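Arfgap-like finger domain containing protein (Cryptosporidium parvum Iowa II, PDB 2OWA) probably acts as a GTPase-activating protein for ADP-ribosylation factor (Arf) small GTPases, using a zinc-finger ArfGAP domain that makes up most of this fragment. Local coordinates at residues A[25-30]-A[55-60]; A[97-102]-A[130-135]; A[106-111]-A[122-127]. One frame throughout, in Å; residues are numbered along the deposited sequence.

Interaction 1: residues A[25-30]-A[55-60]. With ZN (zinc ion), chain C.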
loop_
_atom_site.group_PDB
_atom_site.type_symbol
_atom_site.label_atom_id
_atom_site.label_comp_id
_atom_site.label_asym_id
_atom_site.label_seq_id
_atom_site.Cartn_x
_atom_site.Cartn_y
_atom_site.Cartn_z
ATOM N N ASN A 25 9.486 -12.544 -5.918
ATOM C CA ASN A 25 10.271 -11.831 -6.907
ATOM C C ASN A 25 9.724 -10.431 -7.180
ATOM O O ASN A 25 10.513 -9.467 -7.342
ATOM C CB ASN A 25 10.325 -12.634 -8.218
ATOM C CG ASN A 25 11.120 -13.933 -8.067
ATOM O OD1 ASN A 25 11.757 -14.164 -7.016
ATOM N ND2 ASN A 25 11.106 -14.773 -9.104
ATOM N N PHE A 26 8.394 -10.307 -7.239
ATOM C CA PHE A 26 7.785 -8.960 -7.444
ATOM C C PHE A 26 8.087 -8.020 -6.247
ATOM O O PHE A 26 8.600 -6.926 -6.419
ATOM C CB PHE A 26 6.276 -9.075 -7.622
ATOM C CG PHE A 26 5.570 -7.755 -7.622
ATOM C CD1 PHE A 26 5.545 -6.973 -8.769
ATOM C CD2 PHE A 26 4.994 -7.255 -6.445
ATOM C CE1 PHE A 26 4.883 -5.718 -8.774
ATOM C CE2 PHE A 26 4.353 -6.026 -6.433
ATOM C CZ PHE A 26 4.309 -5.248 -7.586
ATOM N N PHE A 27 7.716 -8.430 -5.044
ATOM C CA PHE A 27 7.844 -7.535 -3.877
ATOM C C PHE A 27 9.283 -7.229 -3.446
ATOM O O PHE A 27 9.566 -6.183 -2.893
ATOM C CB PHE A 27 7.035 -8.061 -2.709
ATOM C CG PHE A 27 5.571 -7.732 -2.801
ATOM C CD1 PHE A 27 5.141 -6.406 -2.867
ATOM C CD2 PHE A 27 4.623 -8.735 -2.803
ATOM C CE1 PHE A 27 3.812 -6.110 -2.939
ATOM C CE2 PHE A 27 3.262 -8.425 -2.859
ATOM C CZ PHE A 27 2.865 -7.129 -2.952
ATOM N N GLN A 28 10.198 -8.148 -3.705
ATOM C CA GLN A 28 11.596 -7.908 -3.387
ATOM C C GLN A 28 12.091 -6.677 -4.157
ATOM O O GLN A 28 12.770 -5.807 -3.603
ATOM C CB GLN A 28 12.408 -9.143 -3.733
ATOM C CG GLN A 28 12.389 -10.197 -2.650
ATOM C CD GLN A 28 12.681 -11.604 -3.192
ATOM O OE1 GLN A 28 13.324 -11.762 -4.237
ATOM N NE2 GLN A 28 12.173 -12.622 -2.495
ATOM N N ILE A 29 11.699 -6.580 -5.414
ATOM C CA ILE A 29 12.016 -5.420 -6.224
ATOM C C ILE A 29 11.263 -4.190 -5.788
ATOM O O ILE A 29 11.860 -3.149 -5.542
ATOM C CB ILE A 29 11.692 -5.659 -7.710
ATOM C CG1 ILE A 29 12.511 -6.825 -8.258
ATOM C CG2 ILE A 29 11.916 -4.380 -8.507
ATOM C CD1 ILE A 29 13.958 -6.731 -7.932
ATOM N N VAL A 30 9.944 -4.306 -5.690
ATOM C CA VAL A 30 9.136 -3.119 -5.441
ATOM C C VAL A 30 9.449 -2.529 -4.042
ATOM O O VAL A 30 9.481 -1.341 -3.884
ATOM C CB VAL A 30 7.650 -3.389 -5.721
ATOM C CG1 VAL A 30 6.799 -2.233 -5.258
ATOM C CG2 VAL A 30 7.461 -3.635 -7.236
ATOM N N ALA A 55 -1.972 1.614 -1.893
ATOM C CA ALA A 55 -0.717 1.020 -2.362
ATOM C C ALA A 55 0.486 1.596 -1.620
ATOM O O ALA A 55 1.447 2.045 -2.229
ATOM C CB ALA A 55 -0.561 1.198 -3.882
ATOM N N VAL A 56 0.435 1.600 -0.289
ATOM C CA VAL A 56 1.581 2.029 0.499
ATOM C C VAL A 56 2.149 0.837 1.294
ATOM O O VAL A 56 1.411 -0.068 1.670
ATOM C CB VAL A 56 1.257 3.212 1.435
ATOM C CG1 VAL A 56 0.929 4.517 0.586
ATOM C CG2 VAL A 56 0.100 2.853 2.350
ATOM N N PHE A 57 3.455 0.868 1.539
ATOM C CA PHE A 57 4.120 -0.077 2.462
ATOM C C PHE A 57 4.271 0.510 3.861
ATOM O O PHE A 57 4.667 1.673 4.007
ATOM C CB PHE A 57 5.502 -0.468 1.959
ATOM C CG PHE A 57 5.467 -1.242 0.705
ATOM C CD1 PHE A 57 5.385 -2.623 0.738
ATOM C CD2 PHE A 57 5.497 -0.580 -0.536
ATOM C CE1 PHE A 57 5.334 -3.364 -0.472
ATOM C CE2 PHE A 57 5.452 -1.289 -1.722
ATOM C CZ PHE A 57 5.393 -2.686 -1.698
ATOM N N ILE A 58 3.986 -0.315 4.866
ATOM C CA ILE A 58 3.909 0.116 6.280
ATOM C C ILE A 58 4.544 -0.969 7.165
ATOM O O ILE A 58 4.613 -2.100 6.740
ATOM C CB ILE A 58 2.435 0.364 6.716
ATOM C CG1 ILE A 58 1.528 -0.870 6.442
ATOM C CG2 ILE A 58 1.896 1.701 6.077
ATOM C CD1 ILE A 58 0.083 -0.686 6.916
ATOM N N CYS A 59 4.965 -0.635 8.389
ATOM C CA CYS A 59 5.644 -1.586 9.241
ATOM C C CYS A 59 4.649 -2.462 10.010
ATOM O O CYS A 59 3.437 -2.221 10.002
ATOM C CB CYS A 59 6.611 -0.873 10.218
ATOM S SG CYS A 59 5.819 0.242 11.452
ATOM N N LEU A 60 5.189 -3.463 10.696
ATOM C CA LEU A 60 4.408 -4.408 11.479
ATOM C C LEU A 60 3.599 -3.706 12.571
ATOM O O LEU A 60 2.485 -4.132 12.892
ATOM C CB LEU A 60 5.319 -5.540 12.021
ATOM C CG LEU A 60 6.596 -5.256 12.841
ATOM C CD1 LEU A 60 6.237 -4.751 14.224
ATOM C CD2 LEU A 60 7.520 -6.497 12.978
HETATM ZN ZN ZN C . 5.099 2.385 10.837
#
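Phe57, on the edge strand that leads into the zinc ligand Cys59 of this ArfGAP domain, meets Phe27 and Val30 of helix 20-32. It is a compact example of a strand that runs into a metal site and also packs into a hydrophobic core. Phe57 leaves the backbone toward the helix, and the far rim of its ring does the touching. Phe57 CE1 lies 3.9 Å from Phe27 CD1, and Phe57 CZ lies 3.9 Å from Val30 CG1, both partners standing at the edge of the Phe57 ring near its plane. The two phenylalanine side chains approach at a slant, whereas Val30 meets Phe57 at about a right angle. With CG1 anti to the backbone N (chi1 171°), Val30 sends that methyl to the Phe57 rim while its other methyl, CG2, covers part of a face of Phe26. Phe26 in turn sets CD2 over the centre of one face of Phe27, 3.6 Å above its plane, and Phe84 adds an edge-to-face contact to Phe27. Two residues beyond Phe57, Cys59 SG binds the zinc ion at 2.3 Å, completing the site with Cys39, Cys42 and Cys62. Cys59 is also the N-cap residue of helix 60-67, its sulfur accepting from a backbone N there. The thiolate thus has both a metal and a helix end as partners, which would probably spread its negative charge. Across the contact itself the chemistry is apolar and buried, one part of a core shared with helix 86-94, through Leu89 and Met92, and with Leu50 of strand 49-51.

Interaction 2: residues A[97-102]-A[130-135]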
loop_
_atom_site.group_PDB
_atom_site.type_symbol
_atom_site.label_atom_id
_atom_site.label_comp_id
_atom_site.label_asym_id
_atom_site.label_seq_id
_atom_site.Cartn_x
_atom_site.Cartn_y
_atom_site.Cartn_z
ATOM N N ASN A 97 4.996 4.237 -1.923
ATOM C CA ASN A 97 5.096 5.353 -0.960
ATOM C C ASN A 97 5.381 6.732 -1.555
ATOM O O ASN A 97 4.796 7.701 -1.110
ATOM C CB ASN A 97 6.100 5.038 0.150
ATOM C CG ASN A 97 5.624 3.926 1.073
ATOM O OD1 ASN A 97 4.591 3.287 0.825
ATOM N ND2 ASN A 97 6.400 3.668 2.150
ATOM N N GLY A 98 6.260 6.826 -2.567
ATOM C CA GLY A 98 6.503 8.108 -3.224
ATOM C C GLY A 98 5.300 8.786 -3.897
ATOM O O GLY A 98 5.012 9.969 -3.654
ATOM N N ARG A 99 4.606 8.068 -4.773
ATOM C CA ARG A 99 3.384 8.612 -5.367
ATOM C C ARG A 99 2.323 9.077 -4.327
ATOM O O ARG A 99 1.703 10.146 -4.502
ATOM C CB ARG A 99 2.763 7.570 -6.296
ATOM C CG ARG A 99 1.638 8.129 -7.130
ATOM C CD ARG A 99 1.179 7.146 -8.141
ATOM N NE ARG A 99 0.391 7.800 -9.188
ATOM C CZ ARG A 99 -0.114 7.164 -10.249
ATOM N NH1 ARG A 99 0.105 5.862 -10.428
ATOM N NH2 ARG A 99 -0.824 7.845 -11.145
ATOM N N ALA A 100 2.107 8.255 -3.292
ATOM C CA ALA A 100 1.166 8.562 -2.201
ATOM C C ALA A 100 1.595 9.795 -1.359
ATOM O O ALA A 100 0.780 10.711 -1.144
ATOM C CB ALA A 100 0.924 7.324 -1.296
ATOM N N ARG A 101 2.865 9.829 -0.935
ATOM C CA ARG A 101 3.441 10.988 -0.240
ATOM C C ARG A 101 3.244 12.226 -1.116
ATOM O O ARG A 101 2.828 13.256 -0.627
ATOM C CB ARG A 101 4.951 10.812 0.037
ATOM C CG ARG A 101 5.270 10.195 1.384
ATOM C CD ARG A 101 6.712 9.645 1.395
ATOM N NE ARG A 101 6.915 8.665 2.447
ATOM C CZ ARG A 101 7.776 7.657 2.351
ATOM N NH1 ARG A 101 8.507 7.542 1.245
ATOM N NH2 ARG A 101 7.911 6.774 3.354
ATOM N N ASN A 102 3.484 12.090 -2.412
ATOM C CA ASN A 102 3.375 13.235 -3.294
ATOM C C ASN A 102 1.942 13.740 -3.329
ATOM O O ASN A 102 1.708 14.931 -3.183
ATOM C CB ASN A 102 3.893 12.934 -4.725
ATOM C CG ASN A 102 3.545 14.063 -5.727
ATOM O OD1 ASN A 102 3.870 15.220 -5.500
ATOM N ND2 ASN A 102 2.874 13.719 -6.817
ATOM N N GLN A 130 -9.378 5.910 -5.636
ATOM C CA GLN A 130 -10.012 5.961 -6.956
ATOM C C GLN A 130 -9.085 6.310 -8.099
ATOM O O GLN A 130 -9.316 5.846 -9.191
ATOM C CB GLN A 130 -11.199 6.942 -6.969
ATOM C CG GLN A 130 -12.445 6.367 -6.323
ATOM C CD GLN A 130 -13.675 7.272 -6.486
ATOM O OE1 GLN A 130 -14.536 7.308 -5.624
ATOM N NE2 GLN A 130 -13.739 8.015 -7.593
ATOM N N ILE A 131 -8.079 7.151 -7.867
ATOM C CA ILE A 131 -7.038 7.451 -8.878
ATOM C C ILE A 131 -6.292 6.163 -9.233
ATOM O O ILE A 131 -6.018 5.868 -10.412
ATOM C CB ILE A 131 -6.023 8.551 -8.390
ATOM C CG1 ILE A 131 -6.721 9.920 -8.233
ATOM C CG2 ILE A 131 -4.807 8.670 -9.326
ATOM C CD1 ILE A 131 -5.922 10.919 -7.390
ATOM N N LEU A 132 -5.974 5.385 -8.205
ATOM C CA LEU A 132 -5.302 4.123 -8.426
ATOM C C LEU A 132 -6.196 3.108 -9.134
ATOM O O LEU A 132 -5.710 2.411 -10.016
ATOM C CB LEU A 132 -4.781 3.556 -7.118
ATOM C CG LEU A 132 -3.672 4.322 -6.373
ATOM C CD1 LEU A 132 -3.284 3.411 -5.192
ATOM C CD2 LEU A 132 -2.421 4.704 -7.239
ATOM N N ASP A 133 -7.487 3.045 -8.750
ATOM C CA ASP A 133 -8.475 2.139 -9.372
ATOM C C ASP A 133 -8.583 2.429 -10.863
ATOM O O ASP A 133 -8.642 1.517 -11.695
ATOM C CB ASP A 133 -9.884 2.363 -8.788
ATOM C CG ASP A 133 -10.030 1.893 -7.382
ATOM O OD1 ASP A 133 -9.096 1.211 -6.863
ATOM O OD2 ASP A 133 -11.119 2.183 -6.796
ATOM N N SER A 134 -8.650 3.716 -11.172
ATOM C CA SER A 134 -8.709 4.192 -12.523
ATOM C C SER A 134 -7.451 3.814 -13.339
ATOM O O SER A 134 -7.561 3.441 -14.501
ATOM C CB SER A 134 -8.895 5.684 -12.490
ATOM O OG SER A 134 -9.509 6.092 -13.672
ATOM N N GLU A 135 -6.272 3.878 -12.726
ATOM C CA GLU A 135 -5.019 3.450 -13.385
ATOM C C GLU A 135 -4.986 1.978 -13.768
ATOM O O GLU A 135 -4.453 1.627 -14.814
ATOM C CB GLU A 135 -3.826 3.704 -12.481
ATOM C CG GLU A 135 -3.490 5.135 -12.302
ATOM C CD GLU A 135 -2.492 5.568 -13.321
ATOM O OE1 GLU A 135 -2.922 5.907 -14.450
ATOM O OE2 GLU A 135 -1.284 5.549 -12.987
#
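Helical segments 97-102 and 130-135, bridged by Arg99 and Glu135, run closer to antiparallel than parallel, with 133° between their directions and axes 12.8 Å apart at closest approach. That is a wide spacing for packed helices, and a long arginine spans it. Arg99 starts with CG anti to the backbone N (chi1 -170°) and stays extended to NE, carrying its guanidinium across to the other helix. There its main polar partner is Ile94 O, at the end of helix 86-94, which accepts from Arg99 NH1; the bridge to Glu135 stands beside this bond. Glu135 comes from the opposite direction, its chain bent at chi2, and offers one oxygen to the guanidinium end. Arg99 NH1 donates to Glu135 OE2 at 2.9 Å and Arg99 NH2 to the same OE2 at 3.0 Å. Neither bond is straight, as expected when two N-H groups converge on one atom. OE2 lies in the guanidinium plane, but the carboxylate is turned 88° against that plane. NH1 approaches on the anti side, a little out of the carboxylate plane, while NH2 comes from well above it, both from the same face. Leu132 CD2 sits over one face of the guanidinium, 4.2 Å from Arg99 NH1. With NH1 serving two acceptors, the rotation of the group is fixed. Below this polar rim, Leu132 is buried against Ile94 and Ala55. The salt bridge thus joins helices 97-107 and 123-135, with helix 86-94 brought in at Ile94, in the helical part of the ArfGAP domain and away from the zinc site.

Interaction 3: residues A[106-111]-A[122-127]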
loop_
_atom_site.group_PDB
_atom_site.type_symbol
_atom_site.label_atom_id
_atom_site.label_comp_id
_atom_site.label_asym_id
_atom_site.label_seq_id
_atom_site.Cartn_x
_atom_site.Cartn_y
_atom_site.Cartn_z
ATOM N N GLN A 106 0.419 17.314 -1.225
ATOM C CA GLN A 106 -0.313 18.354 -1.985
ATOM C C GLN A 106 -1.729 18.599 -1.461
ATOM O O GLN A 106 -2.124 19.754 -1.248
ATOM C CB GLN A 106 -0.366 18.054 -3.501
ATOM C CG GLN A 106 0.986 17.691 -4.136
ATOM C CD GLN A 106 1.150 18.178 -5.590
ATOM O OE1 GLN A 106 0.448 19.110 -6.039
ATOM N NE2 GLN A 106 2.091 17.550 -6.328
ATOM N N VAL A 107 -2.500 17.528 -1.252
ATOM C CA VAL A 107 -3.909 17.676 -0.918
ATOM C C VAL A 107 -4.164 17.848 0.599
ATOM O O VAL A 107 -5.136 18.513 1.001
ATOM C CB VAL A 107 -4.824 16.579 -1.542
ATOM C CG1 VAL A 107 -4.611 16.484 -3.061
ATOM C CG2 VAL A 107 -4.641 15.256 -0.879
ATOM N N LEU A 108 -3.289 17.269 1.427
ATOM C CA LEU A 108 -3.362 17.459 2.882
ATOM C C LEU A 108 -2.425 18.572 3.380
ATOM O O LEU A 108 -2.585 19.078 4.505
ATOM C CB LEU A 108 -3.133 16.126 3.616
ATOM C CG LEU A 108 -4.213 15.041 3.427
ATOM C CD1 LEU A 108 -3.856 13.802 4.223
ATOM C CD2 LEU A 108 -5.607 15.530 3.807
ATOM N N GLY A 109 -1.461 18.967 2.537
ATOM C CA GLY A 109 -0.610 20.151 2.804
ATOM C C GLY A 109 0.637 19.920 3.639
ATOM O O GLY A 109 1.014 18.760 3.908
ATOM N N VAL A 110 1.248 21.021 4.091
ATOM C CA VAL A 110 2.473 20.994 4.934
ATOM C C VAL A 110 2.410 20.198 6.251
ATOM O O VAL A 110 3.434 19.702 6.717
ATOM C CB VAL A 110 3.094 22.419 5.218
ATOM C CG1 VAL A 110 3.609 23.059 3.945
ATOM C CG2 VAL A 110 2.131 23.365 5.936
ATOM N N ASN A 111 1.225 20.068 6.848
ATOM C CA ASN A 111 1.103 19.334 8.108
ATOM C C ASN A 111 0.584 17.930 7.928
ATOM O O ASN A 111 0.065 17.332 8.899
ATOM C CB ASN A 111 0.205 20.071 9.099
ATOM C CG ASN A 111 0.694 21.441 9.395
ATOM O OD1 ASN A 111 1.832 21.624 9.842
ATOM N ND2 ASN A 111 -0.148 22.429 9.134
ATOM N N SER A 122 -9.941 9.920 5.290
ATOM C CA SER A 122 -10.284 11.194 4.662
ATOM C C SER A 122 -10.949 11.012 3.286
ATOM O O SER A 122 -10.691 10.035 2.605
ATOM C CB SER A 122 -9.048 12.085 4.529
ATOM O OG SER A 122 -8.191 11.642 3.479
ATOM N N ILE A 123 -11.774 11.973 2.879
ATOM C CA ILE A 123 -12.267 12.016 1.499
ATOM C C ILE A 123 -11.141 12.055 0.453
ATOM O O ILE A 123 -11.299 11.472 -0.633
ATOM C CB ILE A 123 -13.280 13.200 1.287
ATOM C CG1 ILE A 123 -13.734 13.267 -0.167
ATOM C CG2 ILE A 123 -12.667 14.508 1.707
ATOM C CD1 ILE A 123 -15.260 13.347 -0.290
ATOM N N CYS A 124 -10.025 12.723 0.789
ATOM C CA CYS A 124 -8.781 12.738 -0.011
ATOM C C CYS A 124 -8.194 11.336 -0.152
ATOM O O CYS A 124 -7.667 10.989 -1.205
ATOM C CB CYS A 124 -7.704 13.648 0.621
ATOM S SG CYS A 124 -8.283 15.307 0.961
ATOM N N GLY A 125 -8.307 10.529 0.901
ATOM C CA GLY A 125 -7.882 9.133 0.846
ATOM C C GLY A 125 -8.731 8.383 -0.168
ATOM O O GLY A 125 -8.211 7.636 -1.024
ATOM N N ARG A 126 -10.044 8.568 -0.057
ATOM C CA ARG A 126 -10.995 7.914 -0.976
ATOM C C ARG A 126 -10.683 8.290 -2.427
ATOM O O ARG A 126 -10.587 7.416 -3.258
ATOM C CB ARG A 126 -12.427 8.272 -0.615
ATOM C CG ARG A 126 -13.484 7.632 -1.511
ATOM N N GLN A 127 -10.482 9.583 -2.680
ATOM C CA GLN A 127 -10.113 10.129 -3.961
ATOM C C GLN A 127 -8.807 9.556 -4.551
ATOM O O GLN A 127 -8.737 9.225 -5.751
ATOM C CB GLN A 127 -9.988 11.628 -3.831
ATOM C CG GLN A 127 -11.007 12.376 -4.660
ATOM C CD GLN A 127 -11.449 13.657 -4.009
ATOM O OE1 GLN A 127 -10.631 14.436 -3.522
ATOM N NE2 GLN A 127 -12.753 13.889 -3.993
#
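Val107 and Leu108 meet Cys124 without any flat group between them: neither a ring face nor a ring edge takes part, and the contact is made by methyls and a thiol. Val107 CG2 lies 3.8 Å from Cys124 CB and 4.1 Å from Cys124 SG. From the neighbouring residue, Leu108 CD2 approaches the same Cys124 SG at 3.9 Å. Val107 and Cys124 both leave their backbones toward the facing segment, whereas Leu108 reaches it with the end of its side chain. Cys124 carries SG anti to the carbonyl carbon (chi1 -53°), which sets the sulfur within range of both branched residues while CB faces valine alone. Backbones come near here, with Val107 CA and Cys124 CA 7.0 Å apart. Two residues before Cys124, Ser122 is the N-cap of the helix: its OG accepts from Gly125 N at 2.8 Å, whereas the bond from that same N-H to Ser122 O is weak. Ser122 OG also bonds to Tyr119 O, tying the cap to the preceding helix 118-121. On the other side Gly109, with positive phi (87°), turns the chain away from helical conformation. The contact thus sits at the surface where three helices meet: the C-terminal end of helix 97-107, helix 118-121 through Tyr119, and the N-terminal turn of helix 123-135.

Interaction 1 holds Cys59, one of the zinc ligands, while interactions 2 and 3 lie away from that site and share two helices. Interaction 1 touches interaction 2 directly: Phe57 N probably donates to Asn97 OD1 at 2.8 Å, Val56 CG1 packs on Ala100 CB at 3.4 Å, and Ala55 CB meets Leu132 CD1 at 3.7 Å. The strand and the residue before it thereby pack on both helices, Val56 and Phe57 on 97-107 and Ala55 on 123-135. Interaction 3 joins the same two helices nearer their other ends, its centre about 12 Å from that of interaction 2. From interaction 1 it is about 22 Å between centres, on the opposite side of the chain's centre.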